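Local coordinates for protein CghA (Chaetomium globosum, PDB 6KBC) that belongs to the calycin clan of beta-rich proteins and, with its two domains, forms a pocket that holds the ligand WK1, at residues P35-A38 against D39-P43; F67-G70 against S71-P74; F148-P151 against G152-T155; P232-W235 against G236-A239. All coordinates share one frame; numbering follows the deposited sequence.

Contact 1. Residues P35-A38 against D39-P43; sequences PKWA and DKLSP
Trp37 and the run from Lys40 to Ser42 fold against each other without a hydrogen bond. The carbonyl oxygen of Lys40 lies at the edge of the indole, in its plane, and is nearest the methylene that bears the ring, Trp37 CB to Lys40 O 3.4 Å. Ser42 brings its methylene up obliquely to the pyrrole side, Ser42 CB lying 3.3 Å from Trp37 NE1. Leu41 turns its CG anti to the backbone N (chi1 -179°), which carries one methyl back to the root of the indole; Leu41 CD1 sits 3.9 Å from Trp37 CB. Four residues apart, the CA atoms of Trp37 and Leu41 are 5.3 Å from each other, a measure of how sharply the chain doubles back through Ala38 and Asp39.

The next shell fixes this curl. The indole N-H goes to Ile21 O, and both carboxylate oxygens of Glu47 are used, one accepting from Lys36 N, the other from Trp37 N. Ser8 OG bonds to Ala38 O, and the backbone of Leu41 pairs with Phe15 and Ala17. Ser42 OG takes the N-H of Thr44, the two-residue spacing of an ST turn, just ahead of strand 46-54. The whole is a tight, irregular loop rather than a helical turn, closed on one side by the indole of Trp37, on the long connection between strands 6-10 and 46-54 of the N-terminal calycin-type domain.

Contact 2. Residues F67-G70 against S71-P74; sequences FRDG and SQAP. With WK1 ((2S)-3-[(2S,4E)-4-[[(1R,2S,4aR,6S,8R,8aS)-2-[(E)-but-2-en-2-yl]-6,8-dimethyl-1,2,4a,5,6,7,8,8a-octahydronaphthalen-1-yl]-oxidanyl-methylidene]-3,5-bis(oxidanylidene)pyrrolidin-2-yl]-2-methyl-2-oxidanyl-propanoic acid), chain B.
A short 3-10 turn at Gly70 and Ser71, entered through an Asx turn at Asp69 whose backbone bond is weak, carries the chain out of strand 60-69 and into the connection of an antiparallel hairpin with strand 77-85. The CG of Asp69 stands anti to the backbone N (chi1 -170°), and from there OD1 reaches forward over the turn to Ser71. The hydroxyl Ser71 OG donates to Asp69 OD1 over 2.6 Å, arriving on the syn side of the carboxylate and 30° out of its plane. The same oxygen receives the weak bond from the backbone, Ser71 N to Asp69 OD1 at 3.1 Å, so one carboxylate oxygen holds both the hydroxyl and the backbone N-H of Ser71.

Two successive i to i+3 bonds make the turn itself: Gln72 N to Asp69 O at 3.3 Å, then the straighter Ala73 N to Gly70 O at 3.2 Å with an N-H...O angle of 164°. In each the donor lies well above the carbonyl plane. Beyond the turn the peptide bond before Pro74 is cis. Asp69 O also takes the hydroxyl of Ser76, and Ser76 and Arg78 continue the backbone pairing of the hairpin.

Earlier on the strand, Phe67 belongs to the pocket and stands apart from the turn. Its ring comes up obliquely to WK1: Phe67 CE1 approaches the methyl carbon C11 of WK1 to 3.6 Å, while Phe67 CZ lies 3.8 Å from C21 of the ligand's pyrrolidine ring.

Contact 3. Residues F148-P151 against G152-T155; sequences FDAP and GRIT
Ala150 O is gripped by two consecutive backbone N-H groups, Arg153 N at 2.9 Å from Ala150 O, in its carbonyl plane, and Ile154 N at 3.0 Å from the same oxygen, tilted away from that plane. Two residues facing one define a classic beta bulge. The return bond, Ala150 N to Ile154 O at 2.9 Å, completes the pair, and Asp149 with Thr155 forms the adjoining non-hydrogen-bonded antiparallel pair. Gly152 rounds the tip with a positive phi of 81°.

The arginine folds back over its own turn. Bends at chi2 and chi3 bring the guanidinium edge to the carbonyl of Pro151, two residues back, so that Arg153 NH2 donates to Pro151 O at 3.1 Å, in the guanidinium plane, while NE adds a weak bond to that oxygen. The methyl of Ala150 rests on the centre of one guanidinium face, Ala150 CB to Arg153 CZ being 3.8 Å. Outside the turn, Arg153 NH2 also meets Arg130 O and NH1 meets Thr131 OG1; Asp149 forms a salt bridge with Arg130.

On the Ala150 and Ile154 side of the hairpin, Ile154 CD1 makes a CH-pi contact over a Phe148 face, 4.1 Å from the ring centroid. This hairpin of strands 143-150 and 154-162 lies between strands 132-137 and 181-200, with Phe148 and Ile154 packing inward on Val64 and Phe62 of strand 60-69 and Ala150 and Ile154 on Leu95 and Trp91 of strand 90-96.

Contact 4. Residues P232-W235 against G236-A239; sequences PMVW and GKEA. With WK1 ((2S)-3-[(2S,4E)-4-[[(1R,2S,4aR,6S,8R,8aS)-2-[(E)-but-2-en-2-yl]-6,8-dimethyl-1,2,4a,5,6,7,8,8a-octahydronaphthalen-1-yl]-oxidanyl-methylidene]-3,5-bis(oxidanylidene)pyrrolidin-2-yl]-2-methyl-2-oxidanyl-propanoic acid), chain B.
Trp235 lays one face of its indole over the fused-ring part of WK1, C2 of the ligand standing over the centre of the ring system and 3.8 Å from Trp235 CD2. The opposite face is backed by the chain itself: Gly236 N lies 3.3 Å from Trp235 CG. This follows from a chi1 of 77°, which sets CG between the backbone N and the carbonyl carbon and folds the ring over the following peptide. Ala239 closes the benzo edge near the ring plane, with Ala239 CB 3.9 Å from Trp235 CE3.

Behind the indole the backbone turns over, held by Glu238 N to Trp235 O at 2.9 Å and a weak bond from Lys237 N to Val234 O. Val234 CG2 lies against the aliphatic part of Lys237, the two side chains crossing obliquely, and the CG atoms of Met233 and Glu238 meet at 4.0 Å. The carboxylate of Glu238 is claimed by a salt bridge to Lys265.

The turn links strand 223-231 to strand 239-249, hence one domain to the next, with Lys262, just after strand 252-261, binding Gly236 O and Ala239 O, and Leu393 after strand 382-392 packing on Trp235.

Overall arrangement
Along the chain the four contacts follow in series. Contacts 1, 2 and 3 belong to the N-terminal domain; contact 4 carries the chain into the C-terminal one. Contacts 1 and 2, with centres about 10 Å apart, touch through Pro35 on Arg68 and Leu41 on Gly70. Contact 4 joins this cluster, Pro232 packing on Trp37 and Val234 on Ser71, so the inter-domain link rests on two N-terminal loops. Contacts 2 and 4 both reach WK1, through Phe67 and Trp235, so the pocket is lined in part by a strand of the N-terminal domain and by the inter-domain connection. Contact 3 stands apart, its nearest atoms about 10 Å from contact 2, although both reach the same antiparallel strand system.

Contact 1. Residues P35-A38 against D39-P43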
# COMPACT_ATOMS: atom_id res chain seq x y z
N PRO A 35 3.69 -0.49 -16.90
CA PRO A 35 4.90 -1.05 -16.28
C PRO A 35 6.17 -0.32 -16.72
O PRO A 35 6.30 0.10 -17.87
CB PRO A 35 4.90 -2.50 -16.76
CG PRO A 35 3.48 -2.81 -17.02
CD PRO A 35 2.87 -1.54 -17.53
N LYS A 36 7.10 -0.18 -15.77
CA LYS A 36 8.38 0.45 -16.05
C LYS A 36 9.38 -0.53 -16.66
O LYS A 36 10.37 -0.09 -17.25
CB LYS A 36 8.96 1.04 -14.75
CG LYS A 36 8.07 2.14 -14.16
CD LYS A 36 7.80 3.23 -15.18
CE LYS A 36 6.93 4.31 -14.61
NZ LYS A 36 6.60 5.38 -15.59
N TRP A 37 9.14 -1.83 -16.52
CA TRP A 37 9.86 -2.87 -17.25
C TRP A 37 8.87 -3.47 -18.24
O TRP A 37 8.25 -4.51 -17.99
CB TRP A 37 10.44 -3.92 -16.29
CG TRP A 37 11.66 -3.40 -15.58
CD1 TRP A 37 12.96 -3.54 -15.97
CD2 TRP A 37 11.68 -2.60 -14.39
NE1 TRP A 37 13.79 -2.90 -15.09
CE2 TRP A 37 13.04 -2.31 -14.11
CE3 TRP A 37 10.69 -2.10 -13.53
CZ2 TRP A 37 13.43 -1.56 -13.00
CZ3 TRP A 37 11.09 -1.35 -12.42
CH2 TRP A 37 12.44 -1.09 -12.17
N ALA A 38 8.74 -2.81 -19.40
CA ALA A 38 7.65 -3.12 -20.33
C ALA A 38 7.87 -4.44 -21.05
O ALA A 38 6.95 -5.25 -21.17
CB ALA A 38 7.48 -1.98 -21.33
N ASP A 39 9.09 -4.69 -21.54
CA ASP A 39 9.32 -5.84 -22.40
C ASP A 39 9.99 -7.00 -21.67
O ASP A 39 9.51 -8.14 -21.74
CB ASP A 39 10.16 -5.42 -23.61
CG ASP A 39 9.38 -4.52 -24.56
OD1 ASP A 39 8.31 -4.95 -25.04
OD2 ASP A 39 9.82 -3.38 -24.79
N LYS A 40 11.10 -6.75 -20.99
CA LYS A 40 11.77 -7.75 -20.17
C LYS A 40 11.78 -7.25 -18.73
O LYS A 40 11.90 -6.04 -18.48
CB LYS A 40 13.22 -7.99 -20.64
CG LYS A 40 13.37 -8.87 -21.89
CD LYS A 40 12.77 -10.27 -21.76
CE LYS A 40 13.20 -11.13 -22.95
NZ LYS A 40 12.07 -11.94 -23.50
N LEU A 41 11.66 -8.16 -17.78
CA LEU A 41 11.62 -7.80 -16.37
C LEU A 41 13.00 -8.00 -15.76
O LEU A 41 13.54 -9.11 -15.80
CB LEU A 41 10.56 -8.60 -15.61
CG LEU A 41 10.43 -8.27 -14.11
CD1 LEU A 41 9.86 -6.87 -13.88
CD2 LEU A 41 9.58 -9.32 -13.41
N SER A 42 13.56 -6.93 -15.21
CA SER A 42 14.83 -7.02 -14.50
C SER A 42 14.73 -8.06 -13.39
O SER A 42 13.71 -8.14 -12.70
CB SER A 42 15.23 -5.67 -13.92
OG SER A 42 16.26 -5.83 -12.96
N PRO A 43 15.77 -8.88 -13.19
CA PRO A 43 15.71 -9.91 -12.15
C PRO A 43 15.78 -9.35 -10.73
O PRO A 43 15.62 -10.13 -9.78
CB PRO A 43 16.92 -10.79 -12.45
CG PRO A 43 17.88 -9.88 -13.13
CD PRO A 43 17.04 -8.92 -13.94

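Contact 2. Residues F67-G70 against S71-P74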
# COMPACT_ATOMS: atom_id res chain seq x y z
N PHE A 67 1.67 -8.12 -8.29
CA PHE A 67 3.12 -8.09 -8.29
C PHE A 67 3.69 -8.60 -9.61
O PHE A 67 3.22 -9.60 -10.16
CB PHE A 67 3.69 -8.97 -7.17
CG PHE A 67 3.56 -8.39 -5.79
CD1 PHE A 67 4.06 -7.13 -5.50
CD2 PHE A 67 2.99 -9.14 -4.77
CE1 PHE A 67 3.98 -6.61 -4.21
CE2 PHE A 67 2.91 -8.63 -3.48
CZ PHE A 67 3.40 -7.36 -3.20
N ARG A 68 4.71 -7.89 -10.10
CA ARG A 68 5.73 -8.46 -10.98
C ARG A 68 7.04 -8.34 -10.22
O ARG A 68 7.57 -7.24 -10.06
CB ARG A 68 5.79 -7.71 -12.31
CG ARG A 68 4.59 -7.90 -13.22
CD ARG A 68 4.72 -6.93 -14.37
NE ARG A 68 3.77 -7.18 -15.45
CZ ARG A 68 3.86 -6.61 -16.64
NH1 ARG A 68 4.85 -5.77 -16.89
NH2 ARG A 68 2.97 -6.88 -17.59
N ASP A 69 7.55 -9.47 -9.72
CA ASP A 69 8.75 -9.50 -8.89
C ASP A 69 9.82 -10.32 -9.61
O ASP A 69 9.75 -11.56 -9.62
CB ASP A 69 8.44 -10.06 -7.50
CG ASP A 69 9.60 -9.89 -6.51
OD1 ASP A 69 10.74 -9.61 -6.95
OD2 ASP A 69 9.37 -10.04 -5.29
N GLY A 70 10.81 -9.63 -10.18
CA GLY A 70 11.85 -10.33 -10.92
C GLY A 70 12.64 -11.28 -10.04
O GLY A 70 12.97 -12.39 -10.45
N SER A 71 12.90 -10.88 -8.80
CA SER A 71 13.74 -11.69 -7.92
C SER A 71 13.09 -13.01 -7.51
O SER A 71 13.81 -13.89 -7.02
CB SER A 71 14.10 -10.92 -6.66
OG SER A 71 12.95 -10.58 -5.91
N GLN A 72 11.78 -13.17 -7.65
CA GLN A 72 11.18 -14.41 -7.18
C GLN A 72 10.76 -15.29 -8.37
O GLN A 72 9.92 -16.18 -8.23
CB GLN A 72 10.05 -14.04 -6.22
CG GLN A 72 9.40 -15.19 -5.52
CD GLN A 72 8.34 -14.74 -4.53
OE1 GLN A 72 8.04 -13.55 -4.40
NE2 GLN A 72 7.83 -15.70 -3.75
N ALA A 73 11.31 -15.01 -9.55
CA ALA A 73 11.15 -15.88 -10.71
C ALA A 73 11.60 -17.30 -10.36
O ALA A 73 12.51 -17.50 -9.55
CB ALA A 73 11.93 -15.34 -11.92
N PRO A 74 10.97 -18.32 -10.98
CA PRO A 74 10.00 -18.21 -12.08
C PRO A 74 8.63 -17.65 -11.68
O PRO A 74 7.95 -17.09 -12.54
CB PRO A 74 9.87 -19.66 -12.56
CG PRO A 74 10.10 -20.48 -11.34
CD PRO A 74 11.12 -19.72 -10.52
O WK1 B . 1.81 -12.21 1.24
C17 WK1 B . 1.08 -11.28 1.45
O1 WK1 B . -0.11 -11.36 1.36
C19 WK1 B . 1.65 -9.97 1.83
O2 WK1 B . 3.02 -10.02 2.04
C18 WK1 B . 1.05 -9.55 3.14
C20 WK1 B . 1.33 -9.09 0.66
C22 WK1 B . 1.47 -7.66 1.01
N WK1 B . 1.03 -6.68 0.04
C21 WK1 B . 1.95 -5.72 -0.07
O5 WK1 B . 1.79 -4.69 -0.86
C23 WK1 B . 2.79 -7.18 1.36
O4 WK1 B . 3.61 -7.76 2.21
C24 WK1 B . 3.15 -5.95 0.74
C16 WK1 B . 4.39 -5.20 0.93
O3 WK1 B . 5.25 -5.67 1.74
C9 WK1 B . 4.56 -3.88 0.30
C8 WK1 B . 3.85 -2.98 1.36
C12 WK1 B . 2.57 -3.48 2.01
C13 WK1 B . 1.38 -3.16 1.58
C90 WK1 B . 0.14 -3.67 2.24
C14 WK1 B . 2.65 -4.38 3.20
C7 WK1 B . 4.76 -2.62 2.49
C6 WK1 B . 5.92 -2.10 2.22
C3 WK1 B . 6.38 -2.16 0.80
C4 WK1 B . 6.00 -3.44 0.10
C5 WK1 B . 6.26 -3.24 -1.38
C11 WK1 B . 6.09 -4.52 -2.12
C2 WK1 B . 7.81 -1.77 0.54
C1 WK1 B . 7.85 -1.38 -0.90
C10 WK1 B . 9.13 -0.74 -1.35
C WK1 B . 7.60 -2.61 -1.71

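Contact 3. Residues F148-P151 against G152-T155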
# COMPACT_ATOMS: atom_id res chain seq x y z
N PHE A 148 -11.88 -10.69 -9.65
CA PHE A 148 -11.28 -11.99 -9.39
C PHE A 148 -12.17 -13.07 -9.98
O PHE A 148 -13.39 -13.06 -9.77
CB PHE A 148 -11.09 -12.21 -7.89
CG PHE A 148 -10.22 -11.17 -7.24
CD1 PHE A 148 -8.84 -11.26 -7.32
CD2 PHE A 148 -10.78 -10.09 -6.59
CE1 PHE A 148 -8.03 -10.29 -6.73
CE2 PHE A 148 -9.98 -9.11 -6.00
CZ PHE A 148 -8.61 -9.22 -6.08
N ASP A 149 -11.56 -13.98 -10.72
CA ASP A 149 -12.23 -15.18 -11.23
C ASP A 149 -11.29 -16.34 -10.94
O ASP A 149 -10.56 -16.80 -11.81
CB ASP A 149 -12.57 -15.04 -12.73
CG ASP A 149 -13.33 -16.25 -13.28
OD1 ASP A 149 -13.82 -17.07 -12.47
OD2 ASP A 149 -13.41 -16.37 -14.52
N ALA A 150 -11.29 -16.78 -9.69
CA ALA A 150 -10.42 -17.87 -9.24
C ALA A 150 -11.30 -18.90 -8.55
O ALA A 150 -11.31 -19.00 -7.31
CB ALA A 150 -9.32 -17.36 -8.31
N PRO A 151 -12.04 -19.71 -9.32
CA PRO A 151 -13.03 -20.61 -8.72
C PRO A 151 -12.40 -21.52 -7.67
O PRO A 151 -11.28 -22.02 -7.83
CB PRO A 151 -13.57 -21.40 -9.92
CG PRO A 151 -12.60 -21.16 -11.03
CD PRO A 151 -12.01 -19.81 -10.79
N GLY A 152 -13.13 -21.72 -6.57
CA GLY A 152 -12.61 -22.46 -5.44
C GLY A 152 -11.72 -21.67 -4.52
O GLY A 152 -11.20 -22.23 -3.54
N ARG A 153 -11.51 -20.37 -4.78
CA ARG A 153 -10.70 -19.51 -3.93
C ARG A 153 -11.37 -18.16 -3.73
O ARG A 153 -11.83 -17.85 -2.62
CB ARG A 153 -9.31 -19.33 -4.54
CG ARG A 153 -8.44 -20.59 -4.48
CD ARG A 153 -7.53 -20.68 -5.69
NE ARG A 153 -8.29 -20.99 -6.90
CZ ARG A 153 -7.81 -20.86 -8.13
NH1 ARG A 153 -6.57 -20.41 -8.32
NH2 ARG A 153 -8.57 -21.16 -9.17
N ILE A 154 -11.46 -17.34 -4.78
CA ILE A 154 -12.04 -16.01 -4.66
C ILE A 154 -12.68 -15.61 -5.99
O ILE A 154 -12.09 -15.79 -7.06
CB ILE A 154 -10.99 -14.96 -4.22
CG1 ILE A 154 -11.64 -13.57 -4.09
CG2 ILE A 154 -9.82 -14.92 -5.19
CD1 ILE A 154 -10.70 -12.50 -3.56
N THR A 155 -13.89 -15.06 -5.91
CA THR A 155 -14.56 -14.48 -7.07
C THR A 155 -15.27 -13.20 -6.66
O THR A 155 -15.79 -13.09 -5.55
CB THR A 155 -15.60 -15.44 -7.69
OG1 THR A 155 -16.64 -15.68 -6.73
CG2 THR A 155 -14.96 -16.76 -8.08

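Contact 4. Residues P232-W235 against G236-A239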
# COMPACT_ATOMS: atom_id res chain seq x y z
N PRO A 232 13.95 -0.93 -8.83
CA PRO A 232 14.88 -1.75 -9.62
C PRO A 232 15.80 -2.62 -8.79
O PRO A 232 16.65 -3.31 -9.36
CB PRO A 232 15.69 -0.69 -10.38
CG PRO A 232 15.74 0.46 -9.43
CD PRO A 232 14.43 0.46 -8.69
N MET A 233 15.64 -2.56 -7.47
CA MET A 233 16.46 -3.35 -6.52
C MET A 233 15.55 -4.13 -5.57
O MET A 233 14.42 -3.74 -5.38
CB MET A 233 17.40 -2.46 -5.72
CG MET A 233 16.75 -1.69 -4.59
SD MET A 233 15.74 -0.31 -5.08
CE MET A 233 16.93 0.93 -5.54
N VAL A 234 16.03 -5.23 -5.04
CA VAL A 234 15.17 -6.01 -4.16
C VAL A 234 15.10 -5.22 -2.86
O VAL A 234 16.13 -4.82 -2.30
CB VAL A 234 15.67 -7.45 -3.92
CG1 VAL A 234 15.75 -8.23 -5.22
CG2 VAL A 234 16.91 -7.52 -3.10
N TRP A 235 13.89 -4.91 -2.41
CA TRP A 235 13.77 -3.92 -1.35
C TRP A 235 14.13 -4.52 0.00
O TRP A 235 14.59 -3.80 0.90
CB TRP A 235 12.36 -3.33 -1.37
CG TRP A 235 11.31 -4.19 -0.79
CD1 TRP A 235 10.57 -5.15 -1.42
CD2 TRP A 235 10.83 -4.13 0.55
NE1 TRP A 235 9.68 -5.72 -0.54
CE2 TRP A 235 9.81 -5.10 0.68
CE3 TRP A 235 11.16 -3.35 1.66
CZ2 TRP A 235 9.12 -5.31 1.87
CZ3 TRP A 235 10.48 -3.55 2.85
CH2 TRP A 235 9.48 -4.53 2.94
N GLY A 236 13.96 -5.83 0.15
CA GLY A 236 14.29 -6.48 1.40
C GLY A 236 15.74 -6.31 1.81
O GLY A 236 16.06 -6.26 3.00
N LYS A 237 16.64 -6.22 0.83
CA LYS A 237 18.05 -6.03 1.14
C LYS A 237 18.37 -4.59 1.50
O LYS A 237 19.50 -4.31 1.92
CB LYS A 237 18.93 -6.45 -0.05
CG LYS A 237 18.96 -7.96 -0.32
CD LYS A 237 19.73 -8.23 -1.62
CE LYS A 237 19.85 -9.71 -1.92
NZ LYS A 237 21.00 -9.98 -2.84
N GLU A 238 17.42 -3.68 1.36
CA GLU A 238 17.66 -2.28 1.63
C GLU A 238 16.99 -1.76 2.90
O GLU A 238 17.35 -0.68 3.36
CB GLU A 238 17.20 -1.44 0.43
CG GLU A 238 18.09 -1.62 -0.80
CD GLU A 238 19.37 -0.82 -0.71
OE1 GLU A 238 19.34 0.38 -1.07
OE2 GLU A 238 20.39 -1.38 -0.25
N ALA A 239 16.03 -2.49 3.47
CA ALA A 239 15.21 -1.97 4.56
C ALA A 239 15.25 -2.89 5.77
O ALA A 239 15.42 -4.10 5.65
CB ALA A 239 13.74 -1.79 4.11
O WK1 B . 1.81 -12.21 1.24
C17 WK1 B . 1.08 -11.28 1.45
O1 WK1 B . -0.11 -11.36 1.36
C19 WK1 B . 1.65 -9.97 1.83
O2 WK1 B . 3.02 -10.02 2.04
C18 WK1 B . 1.05 -9.55 3.14
C20 WK1 B . 1.33 -9.09 0.66
C22 WK1 B . 1.47 -7.66 1.01
N WK1 B . 1.03 -6.68 0.04
C21 WK1 B . 1.95 -5.72 -0.07
O5 WK1 B . 1.79 -4.69 -0.86
C23 WK1 B . 2.79 -7.18 1.36
O4 WK1 B . 3.61 -7.76 2.21
C24 WK1 B . 3.15 -5.95 0.74
C16 WK1 B . 4.39 -5.20 0.93
O3 WK1 B . 5.25 -5.67 1.74
C9 WK1 B . 4.56 -3.88 0.30
C8 WK1 B . 3.85 -2.98 1.36
C12 WK1 B . 2.57 -3.48 2.01
C13 WK1 B . 1.38 -3.16 1.58
C90 WK1 B . 0.14 -3.67 2.24
C14 WK1 B . 2.65 -4.38 3.20
C7 WK1 B . 4.76 -2.62 2.49
C6 WK1 B . 5.92 -2.10 2.22
C3 WK1 B . 6.38 -2.16 0.80
C4 WK1 B . 6.00 -3.44 0.10
C5 WK1 B . 6.26 -3.24 -1.38
C11 WK1 B . 6.09 -4.52 -2.12
C2 WK1 B . 7.81 -1.77 0.54
C1 WK1 B . 7.85 -1.38 -0.90
C10 WK1 B . 9.13 -0.74 -1.35
C WK1 B . 7.60 -2.61 -1.71